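Local coordinates for MOBA relate protein (Mycobacterium sp., PDB 2WAW) that is of unknown function but, as a MobA-like member of the GT-A clan, probably transfers a nucleotide from a nucleoside triphosphate to an acceptor, at residues T32-G35 and A36-M40. Numbering follows the deposited sequence.
Sequences TLLG and ATLAM
Ala36 N donates to Thr32 O at 2.8 Å, closing the first turn of helix 33-42 behind its N-cap, Thr32, in the MobA-like nucleotidyltransferase fold. Three more i to i+4 backbone bonds continue the helix: Thr37 N to Leu33 O, Leu38 N to Leu34 O and Ala39 N to Gly35 O. Threonine suits the N-cap because its short side chain folds back over the helix start: Thr32 OG1 accepts from Gly35 N at 3.0 Å in a moderately bent bond (N-H...O 148°). Gly35 fits beside this cap: with no side chain, it brings its CA to 3.5 Å from Thr32 OG1.

The apolar contact is between Leu34 and Leu38, one turn apart. Leu34 extends its CG opposite the backbone N (chi1 -180°), whereas Leu38 turns its CG opposite its own carbonyl carbon (chi1 -64°); the branches meet at an angle, Leu34 CD1 lying 3.9 Å from Leu38 CG. Their shared face packs on the central sheet, against Ala12 and Leu53 for Leu34 and Val10 and Val51 for Leu38.

Thr37 is buried, and its hydroxyl is satisfied by a hydrogen bond with Gly104 O. Ala36 and Ala39, both partly exposed, place only a methyl beside the carbonyls of the preceding turn, and Ala39 CB rests 3.4 Å from Gly35 O.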
ATOM      1  N   THR A  32       0.112   9.118  13.363  1.00 17.85           N
ATOM      2  CA  THR A  32       1.252   9.302  12.460  1.00 15.45           C
ATOM      3  C   THR A  32       0.778   8.993  11.045  1.00 16.19           C
ATOM      4  O   THR A  32      -0.334   8.468  10.840  1.00 17.05           O
ATOM      5  CB  THR A  32       2.400   8.332  12.769  1.00 14.46           C
ATOM      6  OG1 THR A  32       1.875   6.997  12.745  1.00 16.84           O
ATOM      7  CG2 THR A  32       3.021   8.603  14.151  1.00 16.00           C
ATOM      8  N   LEU A  33       1.600   9.273  10.062  1.00 14.75           N
ATOM      9  CA  LEU A  33       1.220   9.003   8.706  1.00 13.26           C
ATOM     10  C   LEU A  33       0.976   7.514   8.485  1.00 13.08           C
ATOM     11  O   LEU A  33      -0.020   7.139   8.014  1.00 15.30           O
ATOM     12  CB  LEU A  33       2.324   9.491   7.775  1.00 20.00           C
ATOM     13  CG  LEU A  33       2.239   9.289   6.257  1.00 20.00           C
ATOM     14  CD1 LEU A  33       0.989   9.882   5.689  1.00 20.00           C
ATOM     15  CD2 LEU A  33       3.452   9.822   5.580  1.00 20.00           C
ATOM     16  N   LEU A  34       1.892   6.686   8.927  1.00 13.25           N
ATOM     17  CA  LEU A  34       1.651   5.275   8.814  1.00 13.68           C
ATOM     18  C   LEU A  34       0.458   4.782   9.648  1.00 14.24           C
ATOM     19  O   LEU A  34      -0.247   3.939   9.235  1.00 14.12           O
ATOM     20  CB  LEU A  34       2.879   4.454   9.138  1.00 12.31           C
ATOM     21  CG  LEU A  34       2.698   2.947   9.029  1.00 14.16           C
ATOM     22  CD1 LEU A  34       2.344   2.512   7.639  1.00 13.75           C
ATOM     23  CD2 LEU A  34       3.948   2.232   9.451  1.00 15.33           C
ATOM     24  N   GLY A  35       0.307   5.336  10.840  1.00 14.08           N
ATOM     25  CA  GLY A  35      -0.817   5.003  11.719  1.00 14.95           C
ATOM     26  C   GLY A  35      -2.152   5.305  11.060  1.00 15.18           C
ATOM     27  O   GLY A  35      -3.114   4.536  11.169  1.00 14.25           O
ATOM     28  N   ALA A  36      -2.210   6.422  10.344  1.00 15.16           N
ATOM     29  CA  ALA A  36      -3.431   6.774   9.643  1.00 15.40           C
ATOM     30  C   ALA A  36      -3.766   5.781   8.521  1.00 15.54           C
ATOM     31  O   ALA A  36      -4.927   5.341   8.370  1.00 16.48           O
ATOM     32  CB  ALA A  36      -3.331   8.196   9.097  1.00 13.74           C
ATOM     33  N   THR A  37      -2.749   5.401   7.755  1.00 15.41           N
ATOM     34  CA  THR A  37      -2.937   4.407   6.695  1.00 15.72           C
ATOM     35  C   THR A  37      -3.366   3.049   7.270  1.00 15.40           C
ATOM     36  O   THR A  37      -4.274   2.407   6.747  1.00 15.85           O
ATOM     37  CB  THR A  37      -1.679   4.252   5.857  1.00 17.44           C
ATOM     38  OG1 THR A  37      -1.359   5.535   5.303  1.00 15.53           O
ATOM     39  CG2 THR A  37      -1.892   3.232   4.736  1.00 15.40           C
ATOM     40  N   LEU A  38      -2.741   2.636   8.372  1.00 14.86           N
ATOM     41  CA  LEU A  38      -3.079   1.329   8.954  1.00 15.33           C
ATOM     42  C   LEU A  38      -4.453   1.315   9.615  1.00 17.43           C
ATOM     43  O   LEU A  38      -5.158   0.292   9.571  1.00 15.23           O
ATOM     44  CB  LEU A  38      -1.987   0.870   9.921  1.00 14.81           C
ATOM     45  CG  LEU A  38      -0.607   0.600   9.298  1.00 16.14           C
ATOM     46  CD1 LEU A  38       0.334   0.147  10.403  1.00 17.34           C
ATOM     47  CD2 LEU A  38      -0.655  -0.444   8.184  1.00 18.27           C
ATOM     48  N   ALA A  39      -4.853   2.452  10.190  1.00 17.07           N
ATOM     49  CA  ALA A  39      -6.223   2.612  10.722  1.00 18.81           C
ATOM     50  C   ALA A  39      -7.248   2.299   9.636  1.00 17.66           C
ATOM     51  O   ALA A  39      -8.220   1.567   9.880  1.00 20.92           O
ATOM     52  CB  ALA A  39      -6.428   4.022  11.250  1.00 19.87           C
ATOM     53  N   MET A  40      -7.021   2.820   8.431  1.00 15.74           N
ATOM     54  CA  MET A  40      -7.912   2.557   7.295  1.00 15.83           C
ATOM     55  C   MET A  40      -7.793   1.100   6.810  1.00 16.43           C
ATOM     56  O   MET A  40      -8.809   0.430   6.553  1.00 17.22           O
ATOM     57  CB  MET A  40      -7.642   3.592   6.185  1.00 16.13           C
ATOM     58  CG  MET A  40      -8.429   3.402   4.894  1.00 18.16           C
ATOM     59  SD  MET A  40      -7.742   2.113   3.823  1.00 20.87           S
ATOM     60  CE  MET A  40      -6.101   2.757   3.537  1.00 25.15           C
TER